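Local coordinates for protein triphenylmethane reductase (Citrobacter sp., PDB 2JL1) that probably uses NADP(H) to reduce triphenylmethane dyes, as an NmrA-like oxidoreductase with a Rossmann-type nucleotide-binding fold, at residues Q11-V24 and R175-T187. Numbering follows the deposited sequence.
Sequences QLGGLVIQHLLKKV and RNELALAAATVLT. With NAP (NADP nicotinamide-adenine-dinucleotide phosphate), chain B.
A179 and H19 are the two knobs that interlock helices 11-20 and 175-186: A179 sits among L12, L15, V16 and H19, its CB 3.6 Å from L15 CB, and H19 among N176, A179, L180 and A183. Small residues let the axes approach to 8.2 Å at a crossing angle of -51°; one turn on, A183 CB meets H19 CB at 3.6 Å and also touches L20. With CG anti to its carbonyl carbon (chi1 -72°), the H19 imidazole takes L180 CB over the centre of one face at 4.0 Å, while the N176 amide stands at its edge.

The N-terminal end is polar and held by the cofactor. As in Rossmann-type folds generally, helix 11-20 starts just after a glycine-rich turn (G10) and offers backbone N-H groups to the diphosphate: Q11 N to O2A (2.9 Å) and L12 N to O1N (2.6 Å). R175 NE binds O2N at 2.7 Å, its guanidinium faced by the Q11 amide, planes 31° apart. On the solvent side, exposed K23 merely runs past T187, a water linking them, weakly at NZ.

Beneath, L178 and A182 pack on strand 135-140 and L20 on strand 29-33, part of the parallel sheet, with helix 266-271 flanking A181 and T184.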
loop_
_atom_site.group_PDB
_atom_site.type_symbol
_atom_site.label_atom_id
_atom_site.label_comp_id
_atom_site.label_asym_id
_atom_site.label_seq_id
_atom_site.Cartn_x
_atom_site.Cartn_y
_atom_site.Cartn_z
ATOM N N GLN A 11 22.699 8.047 -6.388
ATOM C CA GLN A 11 23.403 7.420 -7.506
ATOM C C GLN A 11 22.456 7.245 -8.682
ATOM O O GLN A 11 22.764 7.664 -9.801
ATOM C CB GLN A 11 24.088 6.105 -7.071
ATOM C CG GLN A 11 25.002 6.321 -5.854
ATOM C CD GLN A 11 25.713 5.065 -5.401
ATOM O OE1 GLN A 11 26.676 4.635 -6.033
ATOM N NE2 GLN A 11 25.245 4.470 -4.298
ATOM N N LEU A 12 21.272 6.693 -8.427
ATOM C CA LEU A 12 20.318 6.479 -9.518
ATOM C C LEU A 12 19.827 7.793 -10.099
ATOM O O LEU A 12 19.782 7.943 -11.311
ATOM C CB LEU A 12 19.117 5.630 -9.050
ATOM C CG LEU A 12 18.109 5.171 -10.115
ATOM C CD1 LEU A 12 18.690 4.050 -10.995
ATOM C CD2 LEU A 12 16.808 4.682 -9.437
ATOM N N GLY A 13 19.442 8.717 -9.223
ATOM C CA GLY A 13 18.932 10.049 -9.592
ATOM C C GLY A 13 19.892 10.870 -10.437
ATOM O O GLY A 13 19.486 11.508 -11.408
ATOM N N GLY A 14 21.171 10.852 -10.064
ATOM C CA GLY A 14 22.227 11.567 -10.805
ATOM C C GLY A 14 22.383 10.988 -12.199
ATOM O O GLY A 14 22.543 11.725 -13.163
ATOM N N LEU A 15 22.296 9.665 -12.316
ATOM C CA LEU A 15 22.366 9.011 -13.633
ATOM C C LEU A 15 21.124 9.287 -14.501
ATOM O O LEU A 15 21.236 9.394 -15.722
ATOM C CB LEU A 15 22.618 7.504 -13.498
ATOM C CG LEU A 15 23.975 6.982 -13.018
ATOM C CD1 LEU A 15 23.863 5.487 -12.604
ATOM C CD2 LEU A 15 25.052 7.168 -14.081
ATOM N N VAL A 16 19.951 9.404 -13.885
ATOM C CA VAL A 16 18.722 9.742 -14.620
ATOM C C VAL A 16 18.878 11.148 -15.226
ATOM O O VAL A 16 18.592 11.357 -16.400
ATOM C CB VAL A 16 17.429 9.664 -13.730
ATOM C CG1 VAL A 16 16.239 10.368 -14.410
ATOM C CG2 VAL A 16 17.030 8.215 -13.476
ATOM N N ILE A 17 19.344 12.088 -14.412
ATOM C CA ILE A 17 19.602 13.450 -14.871
ATOM C C ILE A 17 20.641 13.493 -15.993
ATOM O O ILE A 17 20.452 14.200 -16.989
ATOM C CB ILE A 17 19.910 14.371 -13.680
ATOM C CG1 ILE A 17 18.602 14.561 -12.894
ATOM C CG2 ILE A 17 20.547 15.726 -14.142
ATOM C CD1 ILE A 17 18.710 15.319 -11.624
ATOM N N GLN A 18 21.714 12.708 -15.859
ATOM C CA GLN A 18 22.729 12.659 -16.916
ATOM C C GLN A 18 22.190 12.102 -18.227
ATOM O O GLN A 18 22.524 12.608 -19.305
ATOM C CB GLN A 18 23.996 11.941 -16.435
ATOM C CG GLN A 18 24.761 12.770 -15.386
ATOM C CD GLN A 18 25.037 14.227 -15.835
ATOM O OE1 GLN A 18 25.566 14.459 -16.922
ATOM N NE2 GLN A 18 24.682 15.204 -14.986
ATOM N N HIS A 19 21.321 11.088 -18.139
ATOM C CA HIS A 19 20.606 10.590 -19.319
ATOM C C HIS A 19 19.550 11.563 -19.876
ATOM O O HIS A 19 19.407 11.684 -21.097
ATOM C CB HIS A 19 19.975 9.225 -19.022
ATOM C CG HIS A 19 20.979 8.118 -18.913
ATOM N ND1 HIS A 19 21.653 7.615 -20.006
ATOM C CD2 HIS A 19 21.434 7.429 -17.839
ATOM C CE1 HIS A 19 22.480 6.663 -19.611
ATOM N NE2 HIS A 19 22.358 6.524 -18.301
ATOM N N LEU A 20 18.813 12.248 -18.995
ATOM C CA LEU A 20 17.847 13.272 -19.429
ATOM C C LEU A 20 18.534 14.426 -20.157
ATOM O O LEU A 20 17.982 14.983 -21.115
ATOM C CB LEU A 20 17.028 13.823 -18.245
ATOM C CG LEU A 20 15.947 12.899 -17.658
ATOM C CD1 LEU A 20 15.304 13.482 -16.397
ATOM C CD2 LEU A 20 14.905 12.604 -18.720
ATOM N N LEU A 21 19.738 14.772 -19.705
ATOM C CA LEU A 21 20.525 15.861 -20.316
ATOM C C LEU A 21 20.943 15.550 -21.757
ATOM O O LEU A 21 21.277 16.454 -22.513
ATOM C CB LEU A 21 21.738 16.235 -19.441
ATOM C CG LEU A 21 21.461 17.040 -18.154
ATOM C CD1 LEU A 21 22.687 17.100 -17.198
ATOM C CD2 LEU A 21 20.974 18.447 -18.462
ATOM N N LYS A 22 20.918 14.278 -22.140
ATOM C CA LYS A 22 21.167 13.912 -23.536
ATOM C C LYS A 22 19.876 13.904 -24.356
ATOM O O LYS A 22 19.913 13.684 -25.565
ATOM C CB LYS A 22 21.850 12.550 -23.633
ATOM C CG LYS A 22 23.233 12.498 -23.028
ATOM C CD LYS A 22 23.828 11.126 -23.287
ATOM C CE LYS A 22 25.060 10.849 -22.436
ATOM N NZ LYS A 22 24.984 9.430 -21.956
ATOM N N LYS A 23 18.733 14.160 -23.713
ATOM C CA LYS A 23 17.443 14.088 -24.413
ATOM C C LYS A 23 16.640 15.391 -24.437
ATOM O O LYS A 23 15.933 15.663 -25.396
ATOM C CB LYS A 23 16.574 12.957 -23.832
ATOM C CG LYS A 23 17.111 11.554 -24.050
ATOM C CD LYS A 23 16.359 10.532 -23.168
ATOM C CE LYS A 23 16.959 9.112 -23.267
ATOM N NZ LYS A 23 16.725 8.473 -24.602
ATOM N N VAL A 24 16.722 16.166 -23.364
ATOM C CA VAL A 24 15.931 17.379 -23.211
ATOM C C VAL A 24 16.861 18.515 -22.754
ATOM O O VAL A 24 17.914 18.238 -22.175
ATOM C CB VAL A 24 14.746 17.182 -22.200
ATOM C CG1 VAL A 24 13.720 16.161 -22.723
ATOM C CG2 VAL A 24 15.258 16.753 -20.824
ATOM N N ARG A 175 22.510 0.238 -12.349
ATOM C CA ARG A 175 21.828 1.527 -12.115
ATOM C C ARG A 175 21.791 2.335 -13.386
ATOM O O ARG A 175 20.798 3.006 -13.662
ATOM C CB ARG A 175 22.579 2.363 -11.102
ATOM C CG ARG A 175 22.271 2.066 -9.699
ATOM C CD ARG A 175 22.844 3.167 -8.829
ATOM N NE ARG A 175 22.927 2.649 -7.474
ATOM C CZ ARG A 175 24.027 2.116 -6.958
ATOM N NH1 ARG A 175 25.145 2.091 -7.669
ATOM N NH2 ARG A 175 24.005 1.643 -5.720
ATOM N N ASN A 176 22.889 2.287 -14.141
ATOM C CA ASN A 176 22.983 3.030 -15.387
ATOM C C ASN A 176 21.864 2.678 -16.356
ATOM O O ASN A 176 21.199 3.565 -16.872
ATOM C CB ASN A 176 24.340 2.858 -16.053
ATOM C CG ASN A 176 24.441 3.650 -17.314
ATOM O OD1 ASN A 176 24.642 3.095 -18.389
ATOM N ND2 ASN A 176 24.251 4.951 -17.206
ATOM N N GLU A 177 21.637 1.389 -16.576
ATOM C CA GLU A 177 20.568 0.950 -17.487
ATOM C C GLU A 177 19.179 1.213 -16.940
ATOM O O GLU A 177 18.281 1.543 -17.702
ATOM C CB GLU A 177 20.711 -0.528 -17.862
ATOM C CG GLU A 177 21.978 -0.827 -18.639
ATOM C CD GLU A 177 22.126 -2.285 -18.983
ATOM O OE1 GLU A 177 22.133 -3.154 -18.068
ATOM O OE2 GLU A 177 22.293 -2.537 -20.180
ATOM N N LEU A 178 18.995 1.083 -15.630
ATOM C CA LEU A 178 17.706 1.426 -15.017
ATOM C C LEU A 178 17.438 2.920 -15.135
ATOM O O LEU A 178 16.301 3.341 -15.347
ATOM C CB LEU A 178 17.676 1.020 -13.557
ATOM C CG LEU A 178 17.735 -0.491 -13.386
ATOM C CD1 LEU A 178 18.064 -0.860 -11.915
ATOM C CD2 LEU A 178 16.432 -1.131 -13.905
ATOM N N ALA A 179 18.496 3.719 -15.031
ATOM C CA ALA A 179 18.375 5.174 -15.157
ATOM C C ALA A 179 18.026 5.575 -16.576
ATOM O O ALA A 179 17.261 6.520 -16.801
ATOM C CB ALA A 179 19.668 5.850 -14.736
ATOM N N LEU A 180 18.629 4.873 -17.529
ATOM C CA LEU A 180 18.341 5.055 -18.952
ATOM C C LEU A 180 16.879 4.741 -19.249
ATOM O O LEU A 180 16.213 5.484 -19.972
ATOM C CB LEU A 180 19.291 4.198 -19.818
ATOM C CG LEU A 180 19.028 4.151 -21.317
ATOM C CD1 LEU A 180 18.939 5.588 -21.934
ATOM C CD2 LEU A 180 20.101 3.331 -22.032
ATOM N N ALA A 181 16.376 3.657 -18.665
ATOM C CA ALA A 181 14.962 3.275 -18.798
ATOM C C ALA A 181 14.014 4.320 -18.232
ATOM O O ALA A 181 12.984 4.628 -18.846
ATOM C CB ALA A 181 14.724 1.921 -18.105
ATOM N N ALA A 182 14.337 4.844 -17.052
ATOM C CA ALA A 182 13.556 5.914 -16.462
ATOM C C ALA A 182 13.544 7.165 -17.379
ATOM O O ALA A 182 12.470 7.738 -17.666
ATOM C CB ALA A 182 14.093 6.231 -15.079
ATOM N N ALA A 183 14.726 7.561 -17.861
ATOM C CA ALA A 183 14.863 8.705 -18.775
ATOM C C ALA A 183 14.125 8.498 -20.102
ATOM O O ALA A 183 13.473 9.431 -20.622
ATOM C CB ALA A 183 16.345 9.049 -19.009
ATOM N N THR A 184 14.197 7.289 -20.650
ATOM C CA THR A 184 13.477 6.965 -21.897
ATOM C C THR A 184 11.960 7.126 -21.707
ATOM O O THR A 184 11.292 7.796 -22.477
ATOM C CB THR A 184 13.818 5.525 -22.332
ATOM O OG1 THR A 184 15.224 5.449 -22.572
ATOM C CG2 THR A 184 13.069 5.111 -23.589
ATOM N N VAL A 185 11.447 6.515 -20.644
ATOM C CA VAL A 185 10.050 6.572 -20.279
ATOM C C VAL A 185 9.527 8.009 -20.087
ATOM O O VAL A 185 8.436 8.342 -20.570
ATOM C CB VAL A 185 9.812 5.688 -19.022
ATOM C CG1 VAL A 185 8.531 6.044 -18.313
ATOM C CG2 VAL A 185 9.817 4.201 -19.417
ATOM N N LEU A 186 10.299 8.842 -19.391
ATOM C CA LEU A 186 9.955 10.261 -19.136
ATOM C C LEU A 186 9.853 11.155 -20.383
ATOM O O LEU A 186 9.171 12.198 -20.360
ATOM C CB LEU A 186 10.939 10.878 -18.131
ATOM C CG LEU A 186 10.902 10.305 -16.695
ATOM C CD1 LEU A 186 12.148 10.703 -15.901
ATOM C CD2 LEU A 186 9.615 10.706 -15.948
ATOM N N THR A 187 10.511 10.738 -21.465
ATOM C CA THR A 187 10.698 11.590 -22.652
ATOM C C THR A 187 10.064 11.030 -23.925
ATOM O O THR A 187 10.451 11.424 -25.026
ATOM C CB THR A 187 12.197 11.802 -22.945
ATOM O OG1 THR A 187 12.843 10.522 -23.065
ATOM C CG2 THR A 187 12.860 12.610 -21.842
HETATM P PA NAP B . 21.204 6.443 -2.976
HETATM O O1A NAP B . 21.484 5.927 -1.608
HETATM O O2A NAP B . 22.398 6.817 -3.764
HETATM O O5B NAP B . 20.194 7.676 -2.937
HETATM C C5B NAP B . 19.098 7.777 -2.054
HETATM C C4B NAP B . 18.565 9.185 -2.274
HETATM O O4B NAP B . 17.446 9.440 -1.434
HETATM C C3B NAP B . 19.661 10.189 -1.917
HETATM O O3B NAP B . 19.749 11.164 -2.922
HETATM C C2B NAP B . 19.167 10.829 -0.650
HETATM O O2B NAP B . 19.490 12.183 -0.619
HETATM C C1B NAP B . 17.668 10.688 -0.808
HETATM N N9A NAP B . 17.016 10.847 0.499
HETATM C C8A NAP B . 17.284 10.186 1.666
HETATM N N7A NAP B . 16.443 10.662 2.614
HETATM C C5A NAP B . 15.670 11.629 2.066
HETATM C C6A NAP B . 14.662 12.443 2.584
HETATM N N6A NAP B . 14.296 12.356 3.860
HETATM N N1A NAP B . 14.044 13.349 1.753
HETATM C C2A NAP B . 14.423 13.459 0.433
HETATM N N3A NAP B . 15.412 12.650 -0.078
HETATM C C4A NAP B . 16.027 11.754 0.735
HETATM O O3 NAP B . 20.360 5.289 -3.748
HETATM P PN NAP B . 20.436 4.781 -5.274
HETATM O O1N NAP B . 20.391 5.980 -6.126
HETATM O O2N NAP B . 21.565 3.818 -5.408
HETATM O O5D NAP B . 18.992 4.015 -5.442
HETATM C C5D NAP B . 17.785 4.766 -5.418
HETATM C C4D NAP B . 16.670 4.136 -4.576
HETATM O O4D NAP B . 16.470 2.795 -4.989
HETATM C C3D NAP B . 17.013 4.069 -3.086
HETATM O O3D NAP B . 16.575 5.171 -2.333
HETATM C C2D NAP B . 16.366 2.783 -2.606
HETATM O O2D NAP B . 15.040 2.938 -2.145
HETATM C C1D NAP B . 16.306 1.945 -3.865
HETATM N N1N NAP B . 17.339 0.900 -3.769
HETATM C C2N NAP B . 17.278 -0.109 -4.676
HETATM C C3N NAP B . 18.175 -1.137 -4.619
HETATM C C7N NAP B . 18.104 -2.242 -5.583
HETATM O O7N NAP B . 19.160 -3.198 -5.527
HETATM N N7N NAP B . 17.043 -2.285 -6.398
HETATM C C4N NAP B . 19.229 -1.100 -3.682
HETATM C C5N NAP B . 19.336 -0.026 -2.833
HETATM C C6N NAP B . 18.341 0.957 -2.846
HETATM P P2B NAP B . 20.811 12.730 0.131
HETATM O O1X NAP B . 21.886 12.903 -0.924
HETATM O O2X NAP B . 21.308 11.770 1.199
HETATM O O3X NAP B . 20.400 14.052 0.745
HETATM O O HOH W 1 13.569 8.741 -25.655
#